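Local coordinates for protein putative phosphatase/phosphodiesterase MPN_349 (Mycoplasma pneumoniae M129, PDB 1T71) that probably hydrolyses phosphate esters, perhaps 2',3'-cyclic nucleotides, at a two-iron centre of the calcineurin-like phosphoesterase type, at residues Leu191-Ala199 with Lys255-Ile263; Met206-Ala217 with Phe234-Asn244. One frame throughout, in Å; residues are numbered along the deposited sequence.

Contact 1: Leu191-Ala199 with Lys255-Ile263; sequences LRITPKGSA and KKVIKTEAI
V257 fits between I193 and A199. Its CG1 meets I193 CG1 at 3.9 Å, while CG2 lies against the CB and backbone N of A199. The two branches part this way because CG1 is anti to the backbone N (chi1 172°) and CG2 points beside it. T260 continues the apolar patch: its CG2 touches both I193 CG1 and A199 CB. I193 CD1 reaches past V257 and lies 3.5 Å from I258 C, over the backbone. Further along, L191 CD1 rests on the peptide joining E261 to A262, 3.3 Å from A262 N.

The other end is looser and wetter. Here the T194-G197 type I turn presents G197 O to V257 N, a nearly straight bond of 2.9 Å. Water 1 lies within bonding distance of G197 O and K255 O, and may not serve both at once. K256 runs past the turn, its NZ 3.8 Å from K196 O. K259 and E261 start out away from the hairpin, and E261 OE2 is hydrogen-bonded to Y33 OH.

The contact joins the 192-201 hairpin, at the border of one sheet, to the outermost strand 259-267 of the other. A single direct hydrogen bond crosses it, so the two sheets meet here mainly through methyl and methylene groups.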
ATOM      1  N   LEU A 191       0.490  -6.471 -13.345  1.00 24.86           N
ATOM      2  CA  LEU A 191       0.519  -7.705 -12.560  1.00 23.45           C
ATOM      3  C   LEU A 191       0.930  -8.987 -13.270  1.00 22.27           C
ATOM      4  O   LEU A 191       0.404  -9.317 -14.333  1.00 21.95           O
ATOM      5  CB  LEU A 191      -0.846  -7.935 -11.904  1.00 25.98           C
ATOM      6  CG  LEU A 191      -0.942  -8.423 -10.446  1.00 28.42           C
ATOM      7  CD1 LEU A 191      -2.160  -9.323 -10.313  1.00 24.56           C
ATOM      8  CD2 LEU A 191       0.305  -9.166 -10.009  1.00 24.95           C
ATOM      9  N   ARG A 192       1.866  -9.712 -12.664  1.00 18.48           N
ATOM     10  CA  ARG A 192       2.306 -10.992 -13.205  1.00 20.54           C
ATOM     11  C   ARG A 192       3.270 -11.713 -12.281  1.00 20.53           C
ATOM     12  O   ARG A 192       3.826 -11.126 -11.343  1.00 19.33           O
ATOM     13  CB  ARG A 192       3.006 -10.815 -14.559  1.00 22.50           C
ATOM     14  CG  ARG A 192       4.413 -10.223 -14.461  1.00 22.32           C
ATOM     15  CD  ARG A 192       5.158 -10.308 -15.795  1.00 24.25           C
ATOM     16  NE  ARG A 192       5.598 -11.672 -16.086  1.00 22.69           N
ATOM     17  CZ  ARG A 192       6.218 -12.039 -17.205  1.00 26.31           C
ATOM     18  NH1 ARG A 192       6.478 -11.149 -18.161  1.00 24.58           N
ATOM     19  NH2 ARG A 192       6.589 -13.304 -17.369  1.00 24.24           N
ATOM     20  N   ILE A 193       3.441 -13.003 -12.556  1.00 22.72           N
ATOM     21  CA  ILE A 193       4.396 -13.832 -11.845  1.00 21.35           C
ATOM     22  C   ILE A 193       5.585 -13.557 -12.765  1.00 21.05           C
ATOM     23  O   ILE A 193       5.441 -13.640 -13.986  1.00 19.41           O
ATOM     24  CB  ILE A 193       4.016 -15.333 -11.922  1.00 27.56           C
ATOM     25  CG1 ILE A 193       2.734 -15.586 -11.127  1.00 28.55           C
ATOM     26  CG2 ILE A 193       5.170 -16.194 -11.407  1.00 29.38           C
ATOM     27  CD1 ILE A 193       2.285 -17.043 -11.102  1.00 28.72           C
ATOM     28  N   THR A 194       6.735 -13.196 -12.205  1.00 17.94           N
ATOM     29  CA  THR A 194       7.902 -12.883 -13.030  1.00 19.34           C
ATOM     30  C   THR A 194       8.595 -14.145 -13.538  1.00 21.02           C
ATOM     31  O   THR A 194       8.328 -15.244 -13.054  1.00 20.18           O
ATOM     32  CB  THR A 194       8.947 -12.059 -12.245  1.00 25.37           C
ATOM     33  OG1 THR A 194       9.551 -12.890 -11.247  1.00 25.55           O
ATOM     34  CG2 THR A 194       8.287 -10.848 -11.554  1.00 24.85           C
ATOM     35  N   PRO A 195       9.496 -13.998 -14.527  1.00 22.45           N
ATOM     36  CA  PRO A 195      10.226 -15.141 -15.087  1.00 22.68           C
ATOM     37  C   PRO A 195      11.094 -15.809 -14.025  1.00 24.41           C
ATOM     38  O   PRO A 195      11.605 -16.913 -14.247  1.00 24.77           O
ATOM     39  CB  PRO A 195      11.078 -14.508 -16.188  1.00 24.61           C
ATOM     40  CG  PRO A 195      10.257 -13.334 -16.620  1.00 25.83           C
ATOM     41  CD  PRO A 195       9.774 -12.774 -15.298  1.00 24.43           C
ATOM     42  N   LYS A 196      11.273 -15.127 -12.889  1.00 25.47           N
ATOM     43  CA  LYS A 196      12.076 -15.643 -11.777  1.00 25.21           C
ATOM     44  C   LYS A 196      11.218 -16.209 -10.646  1.00 25.88           C
ATOM     45  O   LYS A 196      11.743 -16.642  -9.626  1.00 26.95           O
ATOM     46  CB  LYS A 196      12.978 -14.554 -11.196  1.00 30.79           C
ATOM     47  CG  LYS A 196      14.415 -14.555 -11.697  1.00 34.47           C
ATOM     48  CD  LYS A 196      14.596 -13.714 -12.932  1.00 36.48           C
ATOM     49  CE  LYS A 196      16.082 -13.503 -13.226  1.00 39.44           C
ATOM     50  NZ  LYS A 196      16.797 -12.871 -12.083  1.00 39.38           N
ATOM     51  N   GLY A 197       9.900 -16.178 -10.804  1.00 25.65           N
ATOM     52  CA  GLY A 197       9.052 -16.742  -9.773  1.00 27.11           C
ATOM     53  C   GLY A 197       8.527 -15.818  -8.695  1.00 27.03           C
ATOM     54  O   GLY A 197       8.025 -16.295  -7.678  1.00 27.20           O
ATOM     55  N   SER A 198       8.645 -14.511  -8.895  1.00 23.85           N
ATOM     56  CA  SER A 198       8.127 -13.559  -7.921  1.00 24.04           C
ATOM     57  C   SER A 198       6.850 -12.949  -8.469  1.00 23.64           C
ATOM     58  O   SER A 198       6.433 -13.246  -9.588  1.00 24.71           O
ATOM     59  CB  SER A 198       9.131 -12.437  -7.668  1.00 23.31           C
ATOM     60  OG  SER A 198      10.319 -12.942  -7.100  1.00 27.54           O
ATOM     61  N   ALA A 199       6.220 -12.104  -7.666  1.00 24.03           N
ATOM     62  CA  ALA A 199       5.021 -11.413  -8.106  1.00 24.20           C
ATOM     63  C   ALA A 199       5.422  -9.942  -8.191  1.00 24.37           C
ATOM     64  O   ALA A 199       6.121  -9.434  -7.311  1.00 24.49           O
ATOM     65  CB  ALA A 199       3.897 -11.602  -7.101  1.00 25.12           C
ATOM     66  N   LYS A 255       8.658 -22.029  -2.544  1.00 38.74           N
ATOM     67  CA  LYS A 255       8.560 -20.626  -2.169  1.00 37.97           C
ATOM     68  C   LYS A 255       8.609 -19.692  -3.375  1.00 35.91           C
ATOM     69  O   LYS A 255       9.274 -18.663  -3.374  1.00 34.94           O
ATOM     70  CB  LYS A 255       9.593 -20.260  -1.085  1.00 55.28           C
ATOM     71  CG  LYS A 255      11.053 -20.291  -1.448  1.00 59.33           C
ATOM     72  CD  LYS A 255      11.879 -20.426  -0.161  1.00 62.05           C
ATOM     73  CE  LYS A 255      13.253 -19.775  -0.275  1.00 64.24           C
ATOM     74  NZ  LYS A 255      13.161 -18.278  -0.359  1.00 64.30           N
ATOM     75  N   LYS A 256       7.869 -20.092  -4.404  1.00 36.68           N
ATOM     76  CA  LYS A 256       7.727 -19.341  -5.644  1.00 36.82           C
ATOM     77  C   LYS A 256       6.246 -18.971  -5.699  1.00 36.55           C
ATOM     78  O   LYS A 256       5.403 -19.695  -5.156  1.00 36.89           O
ATOM     79  CB  LYS A 256       8.050 -20.218  -6.859  1.00 34.73           C
ATOM     80  CG  LYS A 256       9.453 -20.784  -6.883  1.00 36.31           C
ATOM     81  CD  LYS A 256      10.486 -19.676  -6.930  1.00 35.97           C
ATOM     82  CE  LYS A 256      11.883 -20.252  -7.078  1.00 38.95           C
ATOM     83  NZ  LYS A 256      12.919 -19.188  -7.124  1.00 40.44           N
ATOM     84  N   VAL A 257       5.923 -17.850  -6.333  1.00 28.40           N
ATOM     85  CA  VAL A 257       4.529 -17.466  -6.446  1.00 28.56           C
ATOM     86  C   VAL A 257       3.931 -18.388  -7.494  1.00 29.12           C
ATOM     87  O   VAL A 257       4.498 -18.579  -8.568  1.00 29.80           O
ATOM     88  CB  VAL A 257       4.372 -15.999  -6.885  1.00 31.70           C
ATOM     89  CG1 VAL A 257       2.906 -15.695  -7.191  1.00 28.21           C
ATOM     90  CG2 VAL A 257       4.877 -15.085  -5.779  1.00 30.58           C
ATOM     91  N   ILE A 258       2.782 -18.957  -7.170  1.00 32.24           N
ATOM     92  CA  ILE A 258       2.106 -19.891  -8.055  1.00 33.98           C
ATOM     93  C   ILE A 258       0.910 -19.291  -8.771  1.00 32.80           C
ATOM     94  O   ILE A 258       0.463 -19.820  -9.785  1.00 31.49           O
ATOM     95  CB  ILE A 258       1.645 -21.135  -7.252  1.00 65.37           C
ATOM     96  CG1 ILE A 258       2.860 -21.991  -6.896  1.00 66.71           C
ATOM     97  CG2 ILE A 258       0.632 -21.946  -8.043  1.00 68.93           C
ATOM     98  CD1 ILE A 258       2.512 -23.207  -6.063  1.00 70.12           C
ATOM     99  N   LYS A 259       0.394 -18.187  -8.248  1.00 31.78           N
ATOM    100  CA  LYS A 259      -0.762 -17.555  -8.862  1.00 32.83           C
ATOM    101  C   LYS A 259      -0.950 -16.112  -8.416  1.00 31.63           C
ATOM    102  O   LYS A 259      -0.573 -15.740  -7.305  1.00 29.57           O
ATOM    103  CB  LYS A 259      -2.017 -18.379  -8.541  1.00 65.90           C
ATOM    104  CG  LYS A 259      -3.330 -17.721  -8.933  1.00 71.83           C
ATOM    105  CD  LYS A 259      -4.473 -18.728  -9.025  1.00 74.65           C
ATOM    106  CE  LYS A 259      -4.257 -19.700 -10.189  1.00 77.82           C
ATOM    107  NZ  LYS A 259      -5.480 -20.521 -10.489  1.00 80.11           N
ATOM    108  N   THR A 260      -1.516 -15.301  -9.306  1.00 30.61           N
ATOM    109  CA  THR A 260      -1.790 -13.899  -9.023  1.00 30.84           C
ATOM    110  C   THR A 260      -2.998 -13.443  -9.819  1.00 30.41           C
ATOM    111  O   THR A 260      -3.237 -13.913 -10.930  1.00 28.29           O
ATOM    112  CB  THR A 260      -0.622 -12.975  -9.410  1.00 38.58           C
ATOM    113  OG1 THR A 260      -0.390 -13.066 -10.822  1.00 40.16           O
ATOM    114  CG2 THR A 260       0.633 -13.350  -8.649  1.00 38.51           C
ATOM    115  N   GLU A 261      -3.754 -12.518  -9.240  1.00 31.69           N
ATOM    116  CA  GLU A 261      -4.933 -11.970  -9.890  1.00 30.32           C
ATOM    117  C   GLU A 261      -5.195 -10.578  -9.330  1.00 27.98           C
ATOM    118  O   GLU A 261      -5.124 -10.367  -8.120  1.00 25.96           O
ATOM    119  CB  GLU A 261      -6.155 -12.850  -9.626  1.00 36.93           C
ATOM    120  CG  GLU A 261      -7.339 -12.496 -10.509  1.00 42.79           C
ATOM    121  CD  GLU A 261      -8.636 -13.124 -10.047  1.00 47.03           C
ATOM    122  OE1 GLU A 261      -8.659 -14.345  -9.796  1.00 46.32           O
ATOM    123  OE2 GLU A 261      -9.643 -12.392  -9.946  1.00 52.57           O
ATOM    124  N   ALA A 262      -5.491  -9.630 -10.209  1.00 26.31           N
ATOM    125  CA  ALA A 262      -5.778  -8.271  -9.777  1.00 27.02           C
ATOM    126  C   ALA A 262      -7.196  -8.207  -9.210  1.00 27.32           C
ATOM    127  O   ALA A 262      -8.121  -8.800  -9.765  1.00 28.13           O
ATOM    128  CB  ALA A 262      -5.648  -7.310 -10.953  1.00 30.92           C
ATOM    129  N   ILE A 263      -7.363  -7.490  -8.103  1.00 26.98           N
ATOM    130  CA  ILE A 263      -8.672  -7.345  -7.481  1.00 27.34           C
ATOM    131  C   ILE A 263      -9.150  -5.910  -7.667  1.00 27.49           C
ATOM    132  O   ILE A 263      -8.454  -4.973  -7.279  1.00 27.38           O
ATOM    133  CB  ILE A 263      -8.614  -7.627  -5.972  1.00 26.66           C
ATOM    134  CG1 ILE A 263      -8.085  -9.039  -5.721  1.00 26.88           C
ATOM    135  CG2 ILE A 263      -9.997  -7.427  -5.357  1.00 26.11           C
ATOM    136  CD1 ILE A 263      -7.804  -9.333  -4.255  1.00 25.13           C
TER
HETATM  137  O   HOH W   1       9.366 -16.132  -5.284  1.00 48.89           O

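Contact 2: Met206-Ala217 with Phe234-Asn244; sequences MCGPGFGSVIGA and FEVSKCGAQLN
Backbone bonds pair G208 with Q242 as an antiparallel hydrogen-bonded pair. Q242 N gives G208 O a bond of 2.8 Å; the return bond from G208 N to Q242 O is weak. G210 N then bonds to C239 O. Beyond the intervening loop, S237 N bonds to G216 O at 3.0 Å.

Side-chain amides add two further bonds. N244 ND2 donates almost straight to M206 O (2.8 Å, 178° at the hydrogen), with the donor in the carbonyl plane and the acceptor in the amide plane. Q242 NE2 meets a lone pair of P209 O at 2.9 Å, its amide flat toward the acceptor. Q242 CG lies between the backbone N and the carbonyl carbon (chi1 61°), and the chain then runs extended, which brings NE2 to P209 O. Water 2 accepts from M206 N and donates to Q242 OE1.

In this calcineurin-like fold, strand 241-249 belongs to one of the two large mixed sheets. Segment 206-217 begins as the short, weakly bonded strand 206-207, parallel to strand 12-13 beside the iron ligand D12, then loops across the start of strand 241-249.

The remaining contacts are van der Waals. M206 CE sits 3.4 Å from Q242 NE2, the two side chains crossing at about a right angle. Helix 15-23 packs on both C207 and L243. P209 CG lies 3.3 Å from S237 O. S213 CB presses on S237 CB at 3.5 Å, a tight pair. A217 CB meets the F234 ring at its edge, near the ring plane.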
ATOM      1  N   MET A 206      -5.347   2.314  -5.325  1.00 24.60           N
ATOM      2  CA  MET A 206      -5.873   2.852  -4.077  1.00 24.65           C
ATOM      3  C   MET A 206      -7.236   2.288  -3.667  1.00 24.42           C
ATOM      4  O   MET A 206      -8.018   1.826  -4.505  1.00 23.56           O
ATOM      5  CB  MET A 206      -5.975   4.380  -4.220  1.00 26.47           C
ATOM      6  CG  MET A 206      -6.823   5.101  -3.184  1.00 28.62           C
ATOM      7  SD  MET A 206      -7.090   6.866  -3.580  1.00 29.43           S
ATOM      8  CE  MET A 206      -8.146   6.726  -5.005  1.00 26.84           C
ATOM      9  N   CYS A 207      -7.497   2.305  -2.365  1.00 22.37           N
ATOM     10  CA  CYS A 207      -8.787   1.889  -1.825  1.00 22.77           C
ATOM     11  C   CYS A 207      -9.317   3.184  -1.201  1.00 22.92           C
ATOM     12  O   CYS A 207      -8.933   3.550  -0.092  1.00 21.10           O
ATOM     13  CB  CYS A 207      -8.622   0.805  -0.756  1.00 22.81           C
ATOM     14  SG  CYS A 207      -8.069  -0.814  -1.381  1.00 23.60           S
ATOM     15  N   GLY A 208     -10.160   3.896  -1.942  1.00 23.79           N
ATOM     16  CA  GLY A 208     -10.706   5.151  -1.452  1.00 21.53           C
ATOM     17  C   GLY A 208     -11.732   5.743  -2.400  1.00 21.76           C
ATOM     18  O   GLY A 208     -12.443   4.992  -3.066  1.00 22.72           O
ATOM     19  N   PRO A 209     -11.845   7.081  -2.483  1.00 21.04           N
ATOM     20  CA  PRO A 209     -12.813   7.723  -3.378  1.00 21.13           C
ATOM     21  C   PRO A 209     -12.690   7.186  -4.800  1.00 22.74           C
ATOM     22  O   PRO A 209     -11.593   6.821  -5.237  1.00 22.18           O
ATOM     23  CB  PRO A 209     -12.444   9.201  -3.277  1.00 23.89           C
ATOM     24  CG  PRO A 209     -11.957   9.316  -1.864  1.00 23.49           C
ATOM     25  CD  PRO A 209     -11.080   8.093  -1.734  1.00 22.06           C
ATOM     26  N   GLY A 210     -13.813   7.144  -5.516  1.00 23.71           N
ATOM     27  CA  GLY A 210     -13.806   6.628  -6.875  1.00 25.10           C
ATOM     28  C   GLY A 210     -13.792   7.654  -7.997  1.00 26.17           C
ATOM     29  O   GLY A 210     -13.199   8.728  -7.875  1.00 24.92           O
ATOM     30  N   PHE A 211     -14.451   7.317  -9.105  1.00 28.26           N
ATOM     31  CA  PHE A 211     -14.499   8.210 -10.251  1.00 29.53           C
ATOM     32  C   PHE A 211     -15.259   9.481  -9.904  1.00 31.30           C
ATOM     33  O   PHE A 211     -16.433   9.441  -9.536  1.00 31.92           O
ATOM     34  CB  PHE A 211     -15.148   7.514 -11.452  1.00 26.10           C
ATOM     35  CG  PHE A 211     -14.824   8.172 -12.764  1.00 25.50           C
ATOM     36  CD1 PHE A 211     -15.503   9.316 -13.172  1.00 25.07           C
ATOM     37  CD2 PHE A 211     -13.797   7.678 -13.568  1.00 24.37           C
ATOM     38  CE1 PHE A 211     -15.165   9.965 -14.361  1.00 22.14           C
ATOM     39  CE2 PHE A 211     -13.454   8.317 -14.758  1.00 23.83           C
ATOM     40  CZ  PHE A 211     -14.142   9.463 -15.152  1.00 23.52           C
ATOM     41  N   GLY A 212     -14.582  10.613 -10.034  1.00 33.36           N
ATOM     42  CA  GLY A 212     -15.205  11.878  -9.696  1.00 32.58           C
ATOM     43  C   GLY A 212     -14.300  12.593  -8.715  1.00 32.75           C
ATOM     44  O   GLY A 212     -14.598  13.698  -8.261  1.00 34.13           O
ATOM     45  N   SER A 213     -13.188  11.942  -8.381  1.00 29.33           N
ATOM     46  CA  SER A 213     -12.200  12.502  -7.467  1.00 28.84           C
ATOM     47  C   SER A 213     -10.862  12.476  -8.193  1.00 28.60           C
ATOM     48  O   SER A 213     -10.719  11.797  -9.212  1.00 29.01           O
ATOM     49  CB  SER A 213     -12.094  11.654  -6.197  1.00 31.05           C
ATOM     50  OG  SER A 213     -11.210  10.558  -6.380  1.00 30.59           O
ATOM     51  N   VAL A 214      -9.885  13.213  -7.681  1.00 24.53           N
ATOM     52  CA  VAL A 214      -8.564  13.225  -8.297  1.00 25.63           C
ATOM     53  C   VAL A 214      -7.605  12.493  -7.372  1.00 26.37           C
ATOM     54  O   VAL A 214      -7.086  13.071  -6.411  1.00 23.19           O
ATOM     55  CB  VAL A 214      -8.045  14.673  -8.532  1.00 21.01           C
ATOM     56  CG1 VAL A 214      -6.598  14.654  -9.012  1.00 20.41           C
ATOM     57  CG2 VAL A 214      -8.914  15.371  -9.557  1.00 18.31           C
ATOM     58  N   ILE A 215      -7.400  11.206  -7.633  1.00 25.73           N
ATOM     59  CA  ILE A 215      -6.472  10.445  -6.815  1.00 29.06           C
ATOM     60  C   ILE A 215      -6.931  10.455  -5.351  1.00 27.34           C
ATOM     61  O   ILE A 215      -6.134  10.291  -4.437  1.00 25.98           O
ATOM     62  CB  ILE A 215      -5.045  11.058  -6.987  1.00 46.00           C
ATOM     63  CG1 ILE A 215      -4.548  10.756  -8.396  1.00 49.65           C
ATOM     64  CG2 ILE A 215      -4.061  10.499  -6.013  1.00 49.78           C
ATOM     65  CD1 ILE A 215      -4.537   9.278  -8.713  1.00 49.69           C
ATOM     66  N   GLY A 216      -8.234  10.643  -5.148  1.00 32.54           N
ATOM     67  CA  GLY A 216      -8.791  10.662  -3.804  1.00 33.52           C
ATOM     68  C   GLY A 216      -9.239  12.030  -3.299  1.00 34.93           C
ATOM     69  O   GLY A 216     -10.043  12.123  -2.365  1.00 33.97           O
ATOM     70  N   ALA A 217      -8.730  13.092  -3.916  1.00 30.77           N
ATOM     71  CA  ALA A 217      -9.073  14.452  -3.504  1.00 31.83           C
ATOM     72  C   ALA A 217     -10.195  15.083  -4.331  1.00 32.40           C
ATOM     73  O   ALA A 217     -10.457  14.674  -5.464  1.00 32.76           O
ATOM     74  CB  ALA A 217      -7.825  15.342  -3.566  1.00 22.58           C
ATOM     75  N   PHE A 234      -6.236  20.937   0.304  1.00 56.85           N
ATOM     76  CA  PHE A 234      -6.811  19.785  -0.382  1.00 52.27           C
ATOM     77  C   PHE A 234      -7.965  19.309   0.501  1.00 48.39           C
ATOM     78  O   PHE A 234      -7.979  19.562   1.706  1.00 46.67           O
ATOM     79  CB  PHE A 234      -5.786  18.653  -0.530  1.00 61.60           C
ATOM     80  CG  PHE A 234      -5.875  17.608   0.552  1.00 62.66           C
ATOM     81  CD1 PHE A 234      -5.433  17.878   1.844  1.00 63.26           C
ATOM     82  CD2 PHE A 234      -6.428  16.359   0.281  1.00 63.18           C
ATOM     83  CE1 PHE A 234      -5.541  16.918   2.851  1.00 64.09           C
ATOM     84  CE2 PHE A 234      -6.541  15.392   1.279  1.00 63.66           C
ATOM     85  CZ  PHE A 234      -6.096  15.671   2.566  1.00 64.01           C
ATOM     86  N   GLU A 235      -8.923  18.609  -0.092  1.00 45.19           N
ATOM     87  CA  GLU A 235     -10.070  18.118   0.658  1.00 39.98           C
ATOM     88  C   GLU A 235     -10.351  16.674   0.255  1.00 35.92           C
ATOM     89  O   GLU A 235     -10.243  16.329  -0.920  1.00 34.12           O
ATOM     90  CB  GLU A 235     -11.280  18.995   0.350  1.00 71.85           C
ATOM     91  CG  GLU A 235     -12.445  18.844   1.300  1.00 76.39           C
ATOM     92  CD  GLU A 235     -13.574  19.810   0.970  1.00 79.36           C
ATOM     93  OE1 GLU A 235     -14.310  19.563  -0.013  1.00 80.72           O
ATOM     94  OE2 GLU A 235     -13.716  20.826   1.687  1.00 80.08           O
ATOM     95  N   VAL A 236     -10.689  15.830   1.226  1.00 34.44           N
ATOM     96  CA  VAL A 236     -10.997  14.433   0.938  1.00 30.91           C
ATOM     97  C   VAL A 236     -12.308  14.341   0.152  1.00 30.18           C
ATOM     98  O   VAL A 236     -13.296  14.986   0.505  1.00 28.67           O
ATOM     99  CB  VAL A 236     -11.144  13.601   2.237  1.00 31.71           C
ATOM    100  CG1 VAL A 236     -11.601  12.189   1.896  1.00 29.66           C
ATOM    101  CG2 VAL A 236      -9.824  13.560   2.995  1.00 29.67           C
ATOM    102  N   SER A 237     -12.316  13.538  -0.911  1.00 29.85           N
ATOM    103  CA  SER A 237     -13.515  13.371  -1.733  1.00 28.31           C
ATOM    104  C   SER A 237     -14.491  12.365  -1.125  1.00 29.27           C
ATOM    105  O   SER A 237     -14.077  11.387  -0.500  1.00 27.47           O
ATOM    106  CB  SER A 237     -13.133  12.908  -3.140  1.00 26.25           C
ATOM    107  OG  SER A 237     -14.264  12.433  -3.848  1.00 23.00           O
ATOM    108  N   LYS A 238     -15.785  12.613  -1.313  1.00 30.14           N
ATOM    109  CA  LYS A 238     -16.827  11.726  -0.804  1.00 32.86           C
ATOM    110  C   LYS A 238     -17.543  11.120  -2.003  1.00 32.64           C
ATOM    111  O   LYS A 238     -18.608  10.519  -1.868  1.00 32.21           O
ATOM    112  CB  LYS A 238     -17.843  12.511   0.031  1.00 48.49           C
ATOM    113  CG  LYS A 238     -17.261  13.243   1.227  1.00 53.52           C
ATOM    114  CD  LYS A 238     -18.253  14.270   1.769  1.00 57.39           C
ATOM    115  CE  LYS A 238     -17.601  15.185   2.796  1.00 59.56           C
ATOM    116  NZ  LYS A 238     -18.444  16.380   3.095  1.00 61.43           N
ATOM    117  N   CYS A 239     -16.948  11.286  -3.180  1.00 32.44           N
ATOM    118  CA  CYS A 239     -17.544  10.793  -4.412  1.00 31.95           C
ATOM    119  C   CYS A 239     -17.224   9.331  -4.728  1.00 30.37           C
ATOM    120  O   CYS A 239     -16.103   8.996  -5.111  1.00 31.08           O
ATOM    121  CB  CYS A 239     -17.105  11.683  -5.577  1.00 34.65           C
ATOM    122  SG  CYS A 239     -18.063  11.442  -7.085  1.00 39.15           S
ATOM    123  N   GLY A 240     -18.222   8.469  -4.555  1.00 30.63           N
ATOM    124  CA  GLY A 240     -18.068   7.053  -4.847  1.00 29.38           C
ATOM    125  C   GLY A 240     -16.912   6.352  -4.159  1.00 28.29           C
ATOM    126  O   GLY A 240     -16.407   6.828  -3.145  1.00 27.44           O
ATOM    127  N   ALA A 241     -16.484   5.220  -4.710  1.00 26.91           N
ATOM    128  CA  ALA A 241     -15.390   4.470  -4.105  1.00 27.51           C
ATOM    129  C   ALA A 241     -14.796   3.407  -5.010  1.00 27.05           C
ATOM    130  O   ALA A 241     -15.434   2.935  -5.952  1.00 29.10           O
ATOM    131  CB  ALA A 241     -15.865   3.820  -2.811  1.00 28.21           C
ATOM    132  N   GLN A 242     -13.563   3.025  -4.705  1.00 26.60           N
ATOM    133  CA  GLN A 242     -12.880   1.993  -5.465  1.00 25.31           C
ATOM    134  C   GLN A 242     -11.987   1.187  -4.544  1.00 24.64           C
ATOM    135  O   GLN A 242     -11.446   1.705  -3.560  1.00 26.69           O
ATOM    136  CB  GLN A 242     -12.046   2.607  -6.602  1.00 22.86           C
ATOM    137  CG  GLN A 242     -10.947   3.565  -6.148  1.00 22.60           C
ATOM    138  CD  GLN A 242     -10.182   4.170  -7.309  1.00 24.86           C
ATOM    139  OE1 GLN A 242      -9.550   3.458  -8.092  1.00 26.51           O
ATOM    140  NE2 GLN A 242     -10.237   5.490  -7.432  1.00 24.06           N
ATOM    141  N   LEU A 243     -11.855  -0.091  -4.866  1.00 23.27           N
ATOM    142  CA  LEU A 243     -11.030  -1.015  -4.110  1.00 24.36           C
ATOM    143  C   LEU A 243     -10.080  -1.646  -5.116  1.00 23.72           C
ATOM    144  O   LEU A 243     -10.518  -2.168  -6.140  1.00 23.38           O
ATOM    145  CB  LEU A 243     -11.912  -2.090  -3.466  1.00 32.61           C
ATOM    146  CG  LEU A 243     -11.301  -3.281  -2.717  1.00 33.57           C
ATOM    147  CD1 LEU A 243     -10.461  -4.134  -3.645  1.00 33.07           C
ATOM    148  CD2 LEU A 243     -10.475  -2.782  -1.570  1.00 36.69           C
ATOM    149  N   ASN A 244      -8.784  -1.595  -4.824  1.00 22.02           N
ATOM    150  CA  ASN A 244      -7.779  -2.164  -5.708  1.00 21.24           C
ATOM    151  C   ASN A 244      -6.773  -2.980  -4.913  1.00 22.39           C
ATOM    152  O   ASN A 244      -6.274  -2.544  -3.874  1.00 21.05           O
ATOM    153  CB  ASN A 244      -7.066  -1.047  -6.463  1.00 22.23           C
ATOM    154  CG  ASN A 244      -7.974  -0.350  -7.454  1.00 23.74           C
ATOM    155  OD1 ASN A 244      -8.180  -0.835  -8.566  1.00 25.09           O
ATOM    156  ND2 ASN A 244      -8.537   0.785  -7.051  1.00 22.27           N
TER
HETATM  157  O   HOH W   2      -6.834   3.350  -7.492  1.00 31.45           O

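Contacts 1 and 2 have centres 28 Å apart but meet in one sheet through their second segments. Strands 241-249 and 259-267 are neighbours in it and follow each other in the chain. The contacts touch where I263 CG2 packs 3.7 Å from L243 CD1. In sequence, both segments of contact 2 fall between those of contact 1. Their relation to the iron centre differs. In contact 2, the side chain of M206 is about 3 Å from that of the iron ligand H185 and about 7 Å from a bound iron ion. Contact 1 lies away from the annotated sites.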